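Local coordinates for protease VP4 (PDB 2GEF), which probably cleaves the birnavirus structural polyprotein as a serine protease, using a serine nucleophile and a lysine general base, at residues 10-18 and 38-46; 162-171 and 187-198. One frame throughout, in Å; residues are numbered along the deposited sequence.

Contact 1 (10-18 and 38-46); sequences QTLAYKQPL and FGDNHSTSE
Two backbone hydrogen bonds lay the chain around Tyr14 beside strand 43-46 in parallel. Ser43 N gives its hydrogen to Ala13 O at 2.9 Å, and Lys15 N returns one to Ser43 O at 3.0 Å. Together they use both the N-H and the carbonyl of Ser43. The CA-H of Tyr14 also meets Ser43 O.

The packed part is the buried one, formed on the strand's side by Ser43, Ser45 and Glu46. The Tyr14 ring reaches along the strand until CE1 comes within 3.8 Å of Ser45 CB. A water donates to Ser45 O, 2.6 Å from it, and also lies near the Tyr14 hydroxyl. Serine suits this spot: its CB is slim enough to admit the ring, and its OG, anti to the backbone N (chi1 -174°), bonds to Leu172 O of helix 170-178. Beyond this side, at the end of the pairing, Pro17 has no N-H with which to continue it. The proline ring lies against the carboxylate end of Glu46, CG 3.2 Å from OE1, while OE2 of that glutamate is held by Asn127.

Lys15 and Leu12 belong to the exposed margin. The aliphatic chain of Lys15 runs extended past the edge of the His42 imidazole at about a right angle; the contact is close, CG 3.3 Å from CD2, but NZ stays 5.6 Å from His42 NE2, which is no pairing. Towards the start of the segment the packing is loose, and Leu12 CD1 merely reaches the edge of the Phe38 ring at 4.1 Å.

Backbone bonds therefore carry the pairing, flexible or polar side chains fringe its exposed margin, and the small buried serine ties the strand to the helix that bears the catalytic lysine.

Contact 2 (162-171 and 187-198); sequences TNVQPVQFGN and MTQDGGEDTRIC
The loop leading from strand 163-165 into helix 170-178, which bears the catalytic lysine, runs beside the type I turn Thr188-Gly191. Where they meet, Val167 N donates to Met187 O at 3.0 Å and Gln189 N to Val167 O at 2.6 Å, so a single bridge with Thr188 fastens Val167 through both its backbone polar groups. Gln189, extended along its side chain, adds a weak bond from NE2 to Pro166 O.

Farther back, Val164 N donates to Cys198 O, standing well above that carbonyl's plane, and a water donates to both Cys198 O and Val164 O. The side chain of Met187, a selenomethionine, crosses Val164 obliquely, its CG 3.6 Å from Val164 CG1. A long, pliant chain fits well here: CG and SE lie along Val164 CG1, while the bend at chi3 turns CE over one face of the Arg196 guanidinium.

At the helix start, Asp190 is the acceptor. With CG between its backbone N and carbonyl carbon (chi1 60°), its carboxylate faces the first turn, and OD2 takes Asn171 N on its syn side at 3.2 Å. Glycines suit the crossing: Gly170 lies against Asp190 OD1 and Thr188 OG1, and Gly192 against the Gly170-Asn171 backbone, the two glycine CA atoms 4.2 Å apart. Thr188 OG1 braces the turn, donating to Glu193 OE1 at 2.6 Å and accepting from Gly192 N.

A bridged loop and turn, whose acidic side chain accepts an N-H from the first helical turn, thus mark the start of the lysine-bearing helix beside the active site of this Ser/Lys protease.

In the fold
Contacts 1 and 2 have centres 20 Å apart, yet they touch where Phe38 CZ packs 3.6 Å from Phe169 CE1, the two ring planes at about 50°. In sequence both segments of contact 1 precede those of contact 2, and both contacts bear on helix 170-178, which carries the catalytic Lys173. Contact 1 borders it from the sheet containing strand 43-52, the side chain of Ser45 lying about 5 Å from that of Lys173. Contact 2 adjoins both members of the dyad: the side chain of Val167 is about 4 Å from that of the nucleophile Ser136, and that of Phe169 about 4 Å from that of Lys173.

Contact 1 (10-18 and 38-46)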
loop_
_atom_site.group_PDB
_atom_site.type_symbol
_atom_site.label_atom_id
_atom_site.label_comp_id
_atom_site.label_asym_id
_atom_site.label_seq_id
_atom_site.Cartn_x
_atom_site.Cartn_y
_atom_site.Cartn_z
ATOM N N GLN A 10 23.068 -3.696 2.464
ATOM C CA GLN A 10 22.968 -4.639 1.393
ATOM C C GLN A 10 22.638 -3.930 0.073
ATOM O O GLN A 10 21.561 -3.392 -0.083
ATOM C CB GLN A 10 21.890 -5.702 1.757
ATOM C CG GLN A 10 21.555 -6.864 0.692
ATOM C CD GLN A 10 22.721 -7.674 0.315
ATOM O OE1 GLN A 10 23.212 -7.700 -0.903
ATOM N NE2 GLN A 10 23.291 -8.250 1.319
ATOM N N THR A 11 23.495 -4.032 -0.908
ATOM C CA THR A 11 23.162 -3.650 -2.268
ATOM C C THR A 11 22.120 -4.605 -2.934
ATOM O O THR A 11 22.223 -5.820 -2.820
ATOM C CB THR A 11 24.460 -3.481 -3.088
ATOM O OG1 THR A 11 25.132 -2.308 -2.610
ATOM C CG2 THR A 11 24.197 -3.274 -4.620
ATOM N N LEU A 12 21.101 -4.029 -3.613
ATOM C CA LEU A 12 19.871 -4.715 -4.105
ATOM C C LEU A 12 19.873 -4.371 -5.592
ATOM O O LEU A 12 20.273 -3.254 -5.950
ATOM C CB LEU A 12 18.637 -4.053 -3.377
ATOM C CG LEU A 12 18.204 -4.433 -1.931
ATOM C CD1 LEU A 12 16.655 -4.011 -1.558
ATOM C CD2 LEU A 12 18.267 -5.922 -1.861
ATOM N N ALA A 13 19.565 -5.312 -6.490
ATOM C CA ALA A 13 19.289 -4.981 -7.918
ATOM C C ALA A 13 17.779 -4.761 -8.082
ATOM O O ALA A 13 17.042 -5.667 -7.898
ATOM C CB ALA A 13 19.879 -6.026 -8.871
ATOM N N TYR A 14 17.333 -3.540 -8.273
ATOM C CA TYR A 14 15.885 -3.173 -8.368
ATOM C C TYR A 14 15.378 -2.985 -9.789
ATOM O O TYR A 14 15.981 -2.319 -10.621
ATOM C CB TYR A 14 15.470 -2.023 -7.307
ATOM C CG TYR A 14 14.383 -0.999 -7.674
ATOM C CD1 TYR A 14 13.100 -1.381 -7.814
ATOM C CD2 TYR A 14 14.685 0.350 -7.871
ATOM C CE1 TYR A 14 12.091 -0.542 -8.253
ATOM C CE2 TYR A 14 13.662 1.280 -8.277
ATOM C CZ TYR A 14 12.311 0.825 -8.457
ATOM O OH TYR A 14 11.145 1.686 -8.898
ATOM N N LYS A 15 14.267 -3.671 -10.092
ATOM C CA LYS A 15 13.483 -3.445 -11.304
ATOM C C LYS A 15 12.042 -3.033 -10.991
ATOM O O LYS A 15 11.479 -3.270 -9.888
ATOM C CB LYS A 15 13.417 -4.692 -12.116
ATOM C CG LYS A 15 14.751 -5.236 -12.516
ATOM C CD LYS A 15 14.567 -6.052 -13.752
ATOM C CE LYS A 15 15.777 -6.855 -14.030
ATOM N NZ LYS A 15 15.755 -7.461 -15.455
ATOM N N GLN A 16 11.437 -2.379 -11.975
ATOM C CA GLN A 16 10.077 -2.018 -11.810
ATOM C C GLN A 16 9.338 -3.196 -12.427
ATOM O O GLN A 16 9.837 -3.829 -13.356
ATOM C CB GLN A 16 9.763 -0.719 -12.509
ATOM C CG GLN A 16 10.791 -0.266 -13.514
ATOM C CD GLN A 16 11.869 0.608 -12.834
ATOM O OE1 GLN A 16 13.060 0.200 -12.755
ATOM N NE2 GLN A 16 11.459 1.807 -12.335
ATOM N N PRO A 17 8.246 -3.596 -11.800
ATOM C CA PRO A 17 7.337 -4.514 -12.385
ATOM C C PRO A 17 6.894 -4.036 -13.787
ATOM O O PRO A 17 6.562 -2.864 -13.991
ATOM C CB PRO A 17 6.181 -4.491 -11.390
ATOM C CG PRO A 17 6.839 -4.286 -10.121
ATOM C CD PRO A 17 7.876 -3.262 -10.422
ATOM N N LEU A 18 6.977 -4.927 -14.758
ATOM C CA LEU A 18 6.228 -4.749 -15.971
ATOM C C LEU A 18 4.805 -5.071 -15.472
ATOM O O LEU A 18 4.586 -6.146 -14.846
ATOM C CB LEU A 18 6.749 -5.701 -17.074
ATOM C CG LEU A 18 6.085 -6.462 -18.257
ATOM C CD1 LEU A 18 6.111 -5.671 -19.573
ATOM C CD2 LEU A 18 6.996 -7.689 -18.381
ATOM N N PHE A 38 11.455 -9.947 -3.403
ATOM C CA PHE A 38 12.891 -10.363 -3.670
ATOM C C PHE A 38 13.027 -11.688 -4.376
ATOM O O PHE A 38 12.554 -12.669 -3.854
ATOM C CB PHE A 38 13.692 -10.372 -2.335
ATOM C CG PHE A 38 13.368 -9.178 -1.458
ATOM C CD1 PHE A 38 12.360 -9.249 -0.512
ATOM C CD2 PHE A 38 14.043 -7.993 -1.636
ATOM C CE1 PHE A 38 11.983 -8.100 0.254
ATOM C CE2 PHE A 38 13.743 -6.866 -0.893
ATOM C CZ PHE A 38 12.680 -6.925 0.080
ATOM N N GLY A 39 13.741 -11.776 -5.510
ATOM C CA GLY A 39 14.216 -13.120 -5.975
ATOM C C GLY A 39 15.762 -13.191 -6.065
ATOM O O GLY A 39 16.480 -12.225 -5.670
ATOM N N ASP A 40 16.258 -14.316 -6.583
ATOM C CA ASP A 40 17.643 -14.504 -7.004
ATOM C C ASP A 40 17.682 -13.433 -8.101
ATOM O O ASP A 40 16.664 -13.157 -8.665
ATOM C CB ASP A 40 17.845 -15.917 -7.700
ATOM C CG ASP A 40 17.257 -17.052 -6.948
ATOM O OD1 ASP A 40 17.058 -16.971 -5.717
ATOM O OD2 ASP A 40 16.995 -18.072 -7.642
ATOM N N ASN A 41 18.732 -12.747 -8.412
ATOM C CA ASN A 41 18.523 -11.861 -9.636
ATOM C C ASN A 41 18.072 -10.457 -9.398
ATOM O O ASN A 41 18.852 -9.561 -9.565
ATOM C CB ASN A 41 17.554 -12.502 -10.703
ATOM C CG ASN A 41 17.439 -11.650 -12.024
ATOM O OD1 ASN A 41 16.532 -10.807 -12.188
ATOM N ND2 ASN A 41 18.358 -11.896 -12.966
ATOM N N HIS A 42 16.805 -10.267 -8.991
ATOM C CA HIS A 42 16.217 -8.929 -8.750
ATOM C C HIS A 42 15.160 -8.797 -7.589
ATOM O O HIS A 42 14.528 -9.739 -7.187
ATOM C CB HIS A 42 15.773 -8.279 -10.117
ATOM C CG HIS A 42 14.388 -8.640 -10.535
ATOM N ND1 HIS A 42 13.844 -9.887 -10.306
ATOM C CD2 HIS A 42 13.386 -7.892 -11.068
ATOM C CE1 HIS A 42 12.568 -9.888 -10.685
ATOM N NE2 HIS A 42 12.276 -8.700 -11.180
ATOM N N SER A 43 15.014 -7.578 -7.118
ATOM C CA SER A 43 14.016 -7.108 -6.218
ATOM C C SER A 43 13.095 -6.184 -6.989
ATOM O O SER A 43 13.509 -5.631 -8.011
ATOM C CB SER A 43 14.627 -6.328 -5.042
ATOM O OG SER A 43 15.711 -7.095 -4.495
ATOM N N THR A 44 11.847 -6.071 -6.482
ATOM C CA THR A 44 10.803 -5.257 -7.030
ATOM C C THR A 44 10.210 -4.321 -5.937
ATOM O O THR A 44 10.253 -4.650 -4.827
ATOM C CB THR A 44 9.571 -6.177 -7.656
ATOM O OG1 THR A 44 9.036 -7.052 -6.616
ATOM C CG2 THR A 44 10.056 -7.041 -8.833
ATOM N N SER A 45 9.689 -3.167 -6.341
ATOM C CA SER A 45 8.973 -2.214 -5.482
ATOM C C SER A 45 7.936 -1.667 -6.441
ATOM O O SER A 45 8.291 -1.200 -7.619
ATOM C CB SER A 45 9.954 -1.051 -5.132
ATOM O OG SER A 45 9.398 -0.211 -4.241
ATOM N N GLU A 46 6.709 -1.610 -5.955
ATOM C CA GLU A 46 5.521 -1.216 -6.756
ATOM C C GLU A 46 4.545 -0.538 -5.803
ATOM O O GLU A 46 4.467 -0.935 -4.672
ATOM C CB GLU A 46 4.797 -2.553 -7.020
ATOM C CG GLU A 46 4.366 -2.814 -8.307
ATOM C CD GLU A 46 4.093 -4.317 -8.466
ATOM O OE1 GLU A 46 4.811 -5.183 -7.858
ATOM O OE2 GLU A 46 3.144 -4.648 -9.199
HETATM O O HOH W 1 7.946 1.050 -8.959
#

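Contact 2 (162-171 and 187-198)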
loop_
_atom_site.group_PDB
_atom_site.type_symbol
_atom_site.label_atom_id
_atom_site.label_comp_id
_atom_site.label_asym_id
_atom_site.label_seq_id
_atom_site.Cartn_x
_atom_site.Cartn_y
_atom_site.Cartn_z
ATOM N N THR A 162 -3.612 1.856 17.483
ATOM C CA THR A 162 -3.525 3.094 16.661
ATOM C C THR A 162 -2.032 3.604 16.555
ATOM O O THR A 162 -1.781 4.591 15.862
ATOM C CB THR A 162 -4.428 4.243 17.343
ATOM O OG1 THR A 162 -4.592 5.335 16.446
ATOM C CG2 THR A 162 -3.738 4.764 18.434
ATOM N N ASN A 163 -1.056 2.839 17.114
ATOM C CA ASN A 163 0.391 3.133 17.094
ATOM C C ASN A 163 0.995 2.468 15.922
ATOM O O ASN A 163 0.799 1.307 15.749
ATOM C CB ASN A 163 1.006 2.608 18.362
ATOM C CG ASN A 163 0.691 3.479 19.517
ATOM O OD1 ASN A 163 0.375 3.010 20.621
ATOM N ND2 ASN A 163 0.650 4.763 19.264
ATOM N N VAL A 164 1.650 3.214 15.053
ATOM C CA VAL A 164 2.397 2.681 13.963
ATOM C C VAL A 164 3.643 1.956 14.419
ATOM O O VAL A 164 4.403 2.481 15.274
ATOM C CB VAL A 164 2.677 3.791 12.948
ATOM C CG1 VAL A 164 3.623 3.292 11.733
ATOM C CG2 VAL A 164 1.259 4.330 12.339
ATOM N N GLN A 165 3.920 0.811 13.794
ATOM C CA GLN A 165 5.267 0.200 13.823
ATOM C C GLN A 165 6.069 0.205 12.572
ATOM O O GLN A 165 5.561 -0.101 11.474
ATOM C CB GLN A 165 5.161 -1.204 14.289
ATOM C CG GLN A 165 4.355 -1.349 15.634
ATOM C CD GLN A 165 3.980 -2.761 15.781
ATOM O OE1 GLN A 165 3.430 -3.397 14.810
ATOM N NE2 GLN A 165 4.345 -3.348 16.939
ATOM N N PRO A 166 7.403 0.505 12.683
ATOM C CA PRO A 166 8.304 0.758 11.513
ATOM C C PRO A 166 8.625 -0.575 10.673
ATOM O O PRO A 166 8.685 -1.716 11.207
ATOM C CB PRO A 166 9.564 1.336 12.147
ATOM C CG PRO A 166 9.644 0.601 13.409
ATOM C CD PRO A 166 8.175 0.484 13.943
ATOM N N VAL A 167 8.786 -0.395 9.384
ATOM C CA VAL A 167 8.845 -1.572 8.513
ATOM C C VAL A 167 10.250 -1.504 7.885
ATOM O O VAL A 167 10.893 -0.442 7.884
ATOM C CB VAL A 167 7.637 -1.649 7.573
ATOM C CG1 VAL A 167 7.664 -0.535 6.622
ATOM C CG2 VAL A 167 7.642 -2.920 6.794
ATOM N N GLN A 168 10.796 -2.667 7.569
ATOM C CA GLN A 168 12.009 -2.775 6.800
ATOM C C GLN A 168 11.828 -2.214 5.324
ATOM O O GLN A 168 10.768 -2.213 4.799
ATOM C CB GLN A 168 12.245 -4.274 6.646
ATOM C CG GLN A 168 13.198 -4.912 7.707
ATOM C CD GLN A 168 13.907 -6.182 7.182
ATOM O OE1 GLN A 168 15.123 -6.168 7.117
ATOM N NE2 GLN A 168 13.127 -7.258 6.774
ATOM N N PHE A 169 12.900 -1.960 4.596
ATOM C CA PHE A 169 12.763 -1.632 3.120
ATOM C C PHE A 169 12.237 -0.249 2.794
ATOM O O PHE A 169 11.784 -0.040 1.705
ATOM C CB PHE A 169 12.022 -2.767 2.335
ATOM C CG PHE A 169 12.510 -4.187 2.774
ATOM C CD1 PHE A 169 13.863 -4.573 2.569
ATOM C CD2 PHE A 169 11.630 -5.133 3.360
ATOM C CE1 PHE A 169 14.343 -5.847 3.043
ATOM C CE2 PHE A 169 12.121 -6.403 3.793
ATOM C CZ PHE A 169 13.478 -6.719 3.658
ATOM N N GLY A 170 12.310 0.681 3.706
ATOM C CA GLY A 170 11.870 2.049 3.450
ATOM C C GLY A 170 12.415 2.698 2.153
ATOM O O GLY A 170 11.729 3.238 1.336
ATOM N N ASN A 171 13.703 2.736 2.024
ATOM C CA ASN A 171 14.315 3.150 0.816
ATOM C C ASN A 171 13.870 2.525 -0.523
ATOM O O ASN A 171 13.723 3.181 -1.499
ATOM C CB ASN A 171 15.794 2.870 0.977
ATOM C CG ASN A 171 16.560 3.635 -0.018
ATOM O OD1 ASN A 171 16.431 3.392 -1.236
ATOM N ND2 ASN A 171 17.208 4.689 0.436
HETATM N N MSE A 187 6.365 4.809 8.679
HETATM C CA MSE A 187 7.518 4.602 9.543
HETATM C C MSE A 187 8.290 3.396 9.020
HETATM O O MSE A 187 7.682 2.318 8.792
HETATM C CB MSE A 187 7.141 4.271 11.012
HETATM C CG MSE A 187 6.585 5.292 11.877
HETATM SE SE MSE A 187 6.478 4.517 13.667
HETATM C CE MSE A 187 8.320 5.050 14.181
ATOM N N THR A 188 9.607 3.599 8.811
ATOM C CA THR A 188 10.497 2.561 8.347
ATOM C C THR A 188 11.736 2.456 9.240
ATOM O O THR A 188 12.059 3.443 9.907
ATOM C CB THR A 188 10.849 2.723 6.971
ATOM O OG1 THR A 188 11.613 3.917 6.823
ATOM C CG2 THR A 188 9.629 2.801 6.144
ATOM N N GLN A 189 12.306 1.251 9.340
ATOM C CA GLN A 189 13.591 1.078 10.034
ATOM C C GLN A 189 14.753 1.898 9.437
ATOM O O GLN A 189 15.564 2.354 10.188
ATOM C CB GLN A 189 13.950 -0.405 10.259
ATOM C CG GLN A 189 12.770 -1.119 11.012
ATOM C CD GLN A 189 12.875 -2.625 11.023
ATOM O OE1 GLN A 189 13.948 -3.166 11.073
ATOM N NE2 GLN A 189 11.747 -3.298 11.081
ATOM N N ASP A 190 14.809 2.139 8.139
ATOM C CA ASP A 190 15.935 2.919 7.616
ATOM C C ASP A 190 15.621 4.433 7.366
ATOM O O ASP A 190 16.344 5.103 6.679
ATOM C CB ASP A 190 16.564 2.231 6.361
ATOM C CG ASP A 190 15.521 2.061 5.174
ATOM O OD1 ASP A 190 14.342 2.369 5.480
ATOM O OD2 ASP A 190 15.824 1.511 4.011
ATOM N N GLY A 191 14.568 5.003 7.923
ATOM C CA GLY A 191 14.305 6.449 7.644
ATOM C C GLY A 191 13.993 6.715 6.160
ATOM O O GLY A 191 14.183 7.832 5.640
ATOM N N GLY A 192 13.530 5.693 5.422
ATOM C CA GLY A 192 13.305 5.948 3.972
ATOM C C GLY A 192 12.084 6.805 3.653
ATOM O O GLY A 192 11.944 7.319 2.524
ATOM N N GLU A 193 11.203 6.976 4.614
ATOM C CA GLU A 193 9.938 7.745 4.344
ATOM C C GLU A 193 10.272 9.240 4.165
ATOM O O GLU A 193 11.153 9.725 4.838
ATOM C CB GLU A 193 8.774 7.532 5.439
ATOM C CG GLU A 193 9.094 8.213 6.789
ATOM C CD GLU A 193 10.136 7.411 7.671
ATOM O OE1 GLU A 193 10.548 6.278 7.251
ATOM O OE2 GLU A 193 10.520 7.880 8.800
ATOM N N ASP A 194 9.540 9.959 3.309
ATOM C CA ASP A 194 9.661 11.395 3.251
ATOM C C ASP A 194 9.138 12.151 4.521
ATOM O O ASP A 194 9.684 13.175 4.903
ATOM C CB ASP A 194 8.933 11.827 1.938
ATOM C CG ASP A 194 9.544 11.143 0.729
ATOM O OD1 ASP A 194 10.689 11.454 0.426
ATOM O OD2 ASP A 194 8.952 10.277 0.065
ATOM N N THR A 195 8.068 11.628 5.119
ATOM C CA THR A 195 7.445 12.141 6.317
ATOM C C THR A 195 7.096 11.087 7.278
ATOM O O THR A 195 6.446 10.173 6.904
ATOM C CB THR A 195 6.127 12.714 5.930
ATOM O OG1 THR A 195 6.403 13.607 4.858
ATOM C CG2 THR A 195 5.408 13.494 7.106
ATOM N N ARG A 196 7.529 11.215 8.515
ATOM C CA ARG A 196 7.367 10.156 9.509
ATOM C C ARG A 196 6.114 10.313 10.331
ATOM O O ARG A 196 5.905 11.368 10.887
ATOM C CB ARG A 196 8.541 10.157 10.475
ATOM C CG ARG A 196 8.643 8.815 11.256
ATOM C CD ARG A 196 9.688 9.195 12.231
ATOM N NE ARG A 196 9.896 8.396 13.397
ATOM C CZ ARG A 196 10.495 7.210 13.409
ATOM N NH1 ARG A 196 10.767 6.630 14.588
ATOM N NH2 ARG A 196 10.834 6.617 12.272
ATOM N N ILE A 197 5.293 9.256 10.446
ATOM C CA ILE A 197 4.010 9.418 11.070
ATOM C C ILE A 197 3.869 8.235 11.983
ATOM O O ILE A 197 3.992 7.119 11.500
ATOM C CB ILE A 197 2.868 9.451 9.969
ATOM C CG1 ILE A 197 2.728 10.833 9.246
ATOM C CG2 ILE A 197 1.647 9.159 10.579
ATOM C CD1 ILE A 197 2.706 12.115 10.143
ATOM N N CYS A 198 3.628 8.448 13.283
ATOM C CA CYS A 198 3.645 7.355 14.297
ATOM C C CYS A 198 2.293 6.935 14.757
ATOM O O CYS A 198 2.126 6.002 15.514
ATOM C CB CYS A 198 4.460 7.851 15.546
ATOM S SG CYS A 198 6.115 8.256 14.884
HETATM O O HOH W 2 4.262 4.377 17.340
#